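Local coordinates for protein putative oxalate decarboxylase (Thermotoga maritima, PDB 1O4T) that binds oxalate through a manganese ion held in a cupin barrel and, as a homodimer, probably acts as an oxalate decarboxylase, at residues 77-90 with 119-133. Residues are numbered along the deposited sequence; the frame is centred on the assembly and turned at random.
With MN (manganese (II) ion), chain C; OXL (oxalate ion), chain D.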
loop_
_atom_site.group_PDB
_atom_site.type_symbol
_atom_site.label_atom_id
_atom_site.label_comp_id
_atom_site.label_asym_id
_atom_site.label_seq_id
_atom_site.Cartn_x
_atom_site.Cartn_y
_atom_site.Cartn_z
ATOM N N GLY A 77 -7.032 19.225 2.700
ATOM C CA GLY A 77 -7.591 18.967 1.403
ATOM C C GLY A 77 -7.142 17.638 0.816
ATOM O O GLY A 77 -7.286 17.418 -0.387
ATOM N N GLU A 78 -6.618 16.762 1.660
ATOM C CA GLU A 78 -6.165 15.431 1.262
ATOM C C GLU A 78 -6.083 14.563 2.508
ATOM O O GLU A 78 -6.230 15.061 3.618
ATOM C CB GLU A 78 -4.784 15.498 0.592
ATOM C CG GLU A 78 -3.693 16.000 1.513
ATOM C CD GLU A 78 -2.461 16.536 0.808
ATOM O OE1 GLU A 78 -2.502 16.703 -0.431
ATOM O OE2 GLU A 78 -1.461 16.798 1.533
ATOM N N PHE A 79 -5.839 13.267 2.321
ATOM C CA PHE A 79 -5.587 12.394 3.442
ATOM C C PHE A 79 -4.457 11.443 3.103
ATOM O O PHE A 79 -4.178 11.212 1.929
ATOM C CB PHE A 79 -6.867 11.683 3.917
ATOM C CG PHE A 79 -7.468 10.736 2.913
ATOM C CD1 PHE A 79 -8.438 11.169 2.041
ATOM C CD2 PHE A 79 -7.071 9.404 2.861
ATOM C CE1 PHE A 79 -9.001 10.314 1.134
ATOM C CE2 PHE A 79 -7.628 8.537 1.909
ATOM C CZ PHE A 79 -8.615 9.013 1.054
ATOM N N GLU A 80 -3.781 10.946 4.129
ATOM C CA GLU A 80 -2.651 10.029 3.953
ATOM C C GLU A 80 -2.797 8.727 4.715
ATOM O O GLU A 80 -3.264 8.703 5.843
ATOM C CB GLU A 80 -1.347 10.711 4.365
ATOM C CG GLU A 80 -0.140 10.083 3.706
ATOM C CD GLU A 80 1.119 10.894 3.842
ATOM O OE1 GLU A 80 2.173 10.442 3.364
ATOM O OE2 GLU A 80 1.060 11.967 4.429
ATOM N N ILE A 81 -2.373 7.649 4.072
ATOM C CA ILE A 81 -2.339 6.330 4.646
ATOM C C ILE A 81 -0.882 5.864 4.643
ATOM O O ILE A 81 -0.206 5.932 3.633
ATOM C CB ILE A 81 -3.179 5.345 3.786
ATOM C CG1 ILE A 81 -4.601 5.871 3.570
ATOM C CG2 ILE A 81 -3.171 3.926 4.411
ATOM C CD1 ILE A 81 -5.260 5.216 2.361
ATOM N N TYR A 82 -0.388 5.390 5.775
ATOM C CA TYR A 82 0.812 4.593 5.790
ATOM C C TYR A 82 0.450 3.109 5.969
ATOM O O TYR A 82 -0.405 2.755 6.795
ATOM C CB TYR A 82 1.686 4.971 6.970
ATOM C CG TYR A 82 2.249 6.378 7.078
ATOM C CD1 TYR A 82 2.719 6.845 8.305
ATOM C CD2 TYR A 82 2.358 7.227 5.973
ATOM C CE1 TYR A 82 3.291 8.082 8.420
ATOM C CE2 TYR A 82 2.931 8.459 6.085
ATOM C CZ TYR A 82 3.389 8.902 7.313
ATOM O OH TYR A 82 3.944 10.183 7.410
ATOM N N TYR A 83 1.095 2.233 5.195
ATOM C CA TYR A 83 1.123 0.801 5.494
ATOM C C TYR A 83 2.562 0.395 5.890
ATOM O O TYR A 83 3.525 0.496 5.107
ATOM C CB TYR A 83 0.597 -0.029 4.321
ATOM C CG TYR A 83 0.515 -1.497 4.679
ATOM C CD1 TYR A 83 -0.658 -2.043 5.169
ATOM C CD2 TYR A 83 1.608 -2.316 4.555
ATOM C CE1 TYR A 83 -0.733 -3.391 5.573
ATOM C CE2 TYR A 83 1.555 -3.678 4.928
ATOM C CZ TYR A 83 0.360 -4.212 5.436
ATOM O OH TYR A 83 0.287 -5.532 5.824
ATOM N N ILE A 84 2.716 -0.045 7.130
ATOM C CA ILE A 84 4.037 -0.376 7.650
ATOM C C ILE A 84 4.485 -1.720 7.096
ATOM O O ILE A 84 3.829 -2.752 7.325
ATOM C CB ILE A 84 4.036 -0.407 9.202
ATOM C CG1 ILE A 84 3.380 0.837 9.809
ATOM C CG2 ILE A 84 5.478 -0.606 9.755
ATOM C CD1 ILE A 84 3.947 2.171 9.280
ATOM N N LEU A 85 5.630 -1.708 6.405
ATOM C CA LEU A 85 6.162 -2.894 5.735
ATOM C C LEU A 85 7.220 -3.671 6.526
ATOM O O LEU A 85 7.247 -4.900 6.442
ATOM C CB LEU A 85 6.788 -2.509 4.380
ATOM C CG LEU A 85 5.981 -1.825 3.300
ATOM C CD1 LEU A 85 6.923 -1.315 2.240
ATOM C CD2 LEU A 85 5.025 -2.788 2.717
ATOM N N LEU A 86 8.086 -2.967 7.256
ATOM C CA LEU A 86 9.187 -3.565 7.985
ATOM C C LEU A 86 9.504 -2.701 9.159
ATOM O O LEU A 86 9.437 -1.510 9.042
ATOM C CB LEU A 86 10.491 -3.609 7.132
ATOM C CG LEU A 86 10.597 -4.549 5.927
ATOM C CD1 LEU A 86 11.674 -4.055 4.953
ATOM C CD2 LEU A 86 10.883 -5.949 6.356
ATOM N N GLY A 87 9.958 -3.308 10.249
ATOM C CA GLY A 87 10.499 -2.619 11.408
ATOM C C GLY A 87 9.446 -2.145 12.392
ATOM O O GLY A 87 8.284 -2.557 12.358
ATOM N N GLU A 88 9.866 -1.225 13.245
ATOM C CA GLU A 88 9.069 -0.723 14.341
ATOM C C GLU A 88 9.267 0.787 14.509
ATOM O O GLU A 88 10.270 1.348 14.119
ATOM C CB GLU A 88 9.538 -1.400 15.644
ATOM C CG GLU A 88 8.909 -2.739 15.895
ATOM C CD GLU A 88 9.574 -3.475 17.061
ATOM O OE1 GLU A 88 9.259 -4.680 17.240
ATOM O OE2 GLU A 88 10.408 -2.848 17.764
ATOM N N GLY A 89 8.309 1.429 15.137
ATOM C CA GLY A 89 8.416 2.840 15.410
ATOM C C GLY A 89 7.202 3.411 16.110
ATOM O O GLY A 89 6.414 2.687 16.705
ATOM N N VAL A 90 7.090 4.735 16.071
ATOM C CA VAL A 90 6.014 5.437 16.742
ATOM C C VAL A 90 5.385 6.423 15.749
ATOM O O VAL A 90 6.079 7.235 15.131
ATOM C CB VAL A 90 6.509 6.182 17.967
ATOM C CG1 VAL A 90 5.360 6.836 18.636
ATOM C CG2 VAL A 90 7.193 5.257 18.936
ATOM N N THR A 119 12.031 4.056 16.151
ATOM C CA THR A 119 12.570 3.872 17.485
ATOM C C THR A 119 13.268 2.496 17.630
ATOM O O THR A 119 13.605 2.098 18.721
ATOM C CB THR A 119 11.441 4.035 18.526
ATOM O OG1 THR A 119 10.361 3.167 18.207
ATOM C CG2 THR A 119 10.774 5.402 18.416
ATOM N N GLY A 120 13.499 1.778 16.536
ATOM C CA GLY A 120 14.140 0.450 16.627
ATOM C C GLY A 120 15.551 0.479 16.059
ATOM O O GLY A 120 16.075 1.563 15.732
ATOM N N ASN A 121 16.142 -0.707 15.900
ATOM C CA ASN A 121 17.533 -0.860 15.429
ATOM C C ASN A 121 17.697 -1.412 14.035
ATOM O O ASN A 121 18.819 -1.758 13.648
ATOM C CB ASN A 121 18.316 -1.773 16.381
ATOM C CG ASN A 121 18.325 -1.229 17.774
ATOM O OD1 ASN A 121 19.112 -0.310 18.119
ATOM N ND2 ASN A 121 17.373 -1.710 18.571
ATOM N N THR A 122 16.583 -1.558 13.317
ATOM C CA THR A 122 16.625 -1.871 11.913
ATOM C C THR A 122 15.768 -0.842 11.198
ATOM O O THR A 122 15.041 -0.059 11.834
ATOM C CB THR A 122 16.081 -3.286 11.636
ATOM O OG1 THR A 122 14.806 -3.446 12.255
ATOM C CG2 THR A 122 16.918 -4.331 12.301
ATOM N N ASP A 123 15.862 -0.847 9.878
ATOM C CA ASP A 123 15.108 0.091 9.090
ATOM C C ASP A 123 13.606 -0.073 9.296
ATOM O O ASP A 123 13.090 -1.181 9.318
ATOM C CB ASP A 123 15.434 -0.050 7.592
ATOM C CG ASP A 123 16.883 0.294 7.255
ATOM O OD1 ASP A 123 17.553 1.040 8.000
ATOM O OD2 ASP A 123 17.425 -0.156 6.229
ATOM N N LEU A 124 12.908 1.053 9.426
ATOM C CA LEU A 124 11.459 1.087 9.382
ATOM C C LEU A 124 11.066 1.447 7.932
ATOM O O LEU A 124 11.430 2.504 7.459
ATOM C CB LEU A 124 10.927 2.154 10.337
ATOM C CG LEU A 124 9.464 2.592 10.299
ATOM C CD1 LEU A 124 8.520 1.462 10.678
ATOM C CD2 LEU A 124 9.324 3.775 11.243
ATOM N N GLU A 125 10.358 0.580 7.232
ATOM C CA GLU A 125 9.880 0.941 5.911
ATOM C C GLU A 125 8.371 0.915 5.859
ATOM O O GLU A 125 7.722 0.117 6.524
ATOM C CB GLU A 125 10.444 -0.003 4.883
ATOM C CG GLU A 125 11.941 -0.211 5.005
ATOM C CD GLU A 125 12.605 -0.650 3.706
ATOM O OE1 GLU A 125 11.985 -0.470 2.652
ATOM O OE2 GLU A 125 13.772 -1.125 3.744
ATOM N N PHE A 126 7.803 1.793 5.047
ATOM C CA PHE A 126 6.383 1.821 4.877
ATOM C C PHE A 126 5.993 2.444 3.548
ATOM O O PHE A 126 6.753 3.219 2.929
ATOM C CB PHE A 126 5.710 2.576 6.025
ATOM C CG PHE A 126 6.219 3.986 6.241
ATOM C CD1 PHE A 126 5.548 5.066 5.714
ATOM C CD2 PHE A 126 7.346 4.213 7.027
ATOM C CE1 PHE A 126 6.038 6.367 5.919
ATOM C CE2 PHE A 126 7.822 5.488 7.269
ATOM C CZ PHE A 126 7.154 6.571 6.728
ATOM N N LEU A 127 4.789 2.111 3.142
ATOM C CA LEU A 127 4.144 2.722 2.008
ATOM C C LEU A 127 3.374 3.950 2.410
ATOM O O LEU A 127 2.681 3.925 3.403
ATOM C CB LEU A 127 3.172 1.691 1.448
ATOM C CG LEU A 127 3.242 1.390 -0.009
ATOM C CD1 LEU A 127 4.640 0.917 -0.407
ATOM C CD2 LEU A 127 2.120 0.335 -0.281
ATOM N N ALA A 128 3.453 5.015 1.622
ATOM C CA ALA A 128 2.713 6.267 1.879
ATOM C C ALA A 128 1.900 6.633 0.658
ATOM O O ALA A 128 2.445 6.711 -0.444
ATOM C CB ALA A 128 3.659 7.365 2.234
ATOM N N VAL A 129 0.611 6.892 0.851
ATOM C CA VAL A 129 -0.278 7.222 -0.232
ATOM C C VAL A 129 -1.096 8.470 0.163
ATOM O O VAL A 129 -1.764 8.469 1.168
ATOM C CB VAL A 129 -1.280 6.080 -0.523
ATOM C CG1 VAL A 129 -1.947 6.309 -1.864
ATOM C CG2 VAL A 129 -0.563 4.764 -0.536
ATOM N N ILE A 130 -1.047 9.524 -0.632
ATOM C CA ILE A 130 -1.808 10.724 -0.314
ATOM C C ILE A 130 -2.935 10.817 -1.327
ATOM O O ILE A 130 -2.662 10.827 -2.506
ATOM C CB ILE A 130 -0.909 11.969 -0.347
ATOM C CG1 ILE A 130 0.203 11.832 0.695
ATOM C CG2 ILE A 130 -1.734 13.231 -0.059
ATOM C CD1 ILE A 130 1.294 12.950 0.616
ATOM N N ILE A 131 -4.178 10.893 -0.855
ATOM C CA ILE A 131 -5.335 10.919 -1.719
ATOM C C ILE A 131 -6.035 12.268 -1.537
ATOM O O ILE A 131 -6.303 12.723 -0.405
ATOM C CB ILE A 131 -6.241 9.701 -1.411
ATOM C CG1 ILE A 131 -5.481 8.394 -1.752
ATOM C CG2 ILE A 131 -7.523 9.775 -2.162
ATOM C CD1 ILE A 131 -6.271 7.101 -1.604
ATOM N N LEU A 132 -6.315 12.889 -2.675
ATOM C CA LEU A 132 -6.821 14.238 -2.722
ATOM C C LEU A 132 -8.302 14.369 -2.340
ATOM O O LEU A 132 -9.134 13.561 -2.751
ATOM C CB LEU A 132 -6.552 14.848 -4.100
ATOM C CG LEU A 132 -5.060 14.883 -4.476
ATOM C CD1 LEU A 132 -4.858 15.595 -5.807
ATOM C CD2 LEU A 132 -4.201 15.538 -3.387
ATOM N N LEU A 133 -8.552 15.421 -1.544
ATOM C CA LEU A 133 -9.837 15.882 -0.953
ATOM C C LEU A 133 -10.405 15.064 0.224
ATOM O O LEU A 133 -10.391 15.559 1.372
ATOM C CB LEU A 133 -10.865 16.140 -2.030
ATOM C CG LEU A 133 -10.333 17.005 -3.181
ATOM C CD1 LEU A 133 -11.493 17.616 -3.841
ATOM C CD2 LEU A 133 -9.333 18.083 -2.786
ATOM O OXT LEU A 133 -10.873 13.917 0.089
HETATM MN MN MN C . 2.252 13.265 5.567
HETATM C C1 OXL D . 4.493 12.066 4.419
HETATM C C2 OXL D . 4.240 13.171 3.489
HETATM O O1 OXL D . 5.416 11.168 4.015
HETATM O O2 OXL D . 5.102 13.299 2.463
HETATM O O3 OXL D . 3.872 11.947 5.495
HETATM O O4 OXL D . 3.265 13.921 3.604
HETATM O O HOH W 1 12.613 -0.408 13.290
#
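The rings of Tyr82 and Phe126 meet at an oblique angle on the inner face of the cupin double-stranded beta-helix, where the antiparallel strands 78-86 and 124-132 pair alongside the manganese-oxalate site. Phe126 CE1 sits over the centre of the Tyr82 ring, 3.7 Å from Tyr82 CE2, with the two planes inclined at 45°. Tyr82 OH donates a hydrogen bond of 2.6 Å to oxalate O3, which lies at the ring edge and in its plane. A phenylalanine in place of Tyr82 would probably leave oxalate O3 without its hydroxyl donor. Two residues earlier on the strand, and on the same face, Glu80 binds the metal through OE2 at 2.1 Å; His73, His75 and His114 complete the protein ligands. The Glu80 carboxylate reaches past Ile130 because its chain is extended and CG stands opposite the backbone N (chi1 -157°); Ile130 CG1 packs 3.4 Å from Glu80 CD while Ile130 CD1 borders the oxalate. Ile130 CG2 lies against the Glu78 carboxylate, a second-shell group that hydrogen-bonds to metal ligand His75 and forms a salt bridge with Arg57. His114 stacks on the Tyr82 ring, tying the oxalate donor to the metal shell. On the outer face, Ile131 CB makes a CH-pi contact over the Phe79 ring, 3.9 Å from its centroid, and His53 of the second subunit also meets this ring. Paired backbone hydrogen bonds at Phe79-Ile131, Ile81-Val129 and Tyr83-Leu127 fix the register that brings Glu80, Tyr82 and Ile130 to the same face. Beyond Ile84 a classic beta bulge shifts it by one residue: Glu125 O accepts from Leu85 N at 2.8 Å and from Leu86 N at 3.2 Å, both donors approaching from the same face of the carbonyl plane.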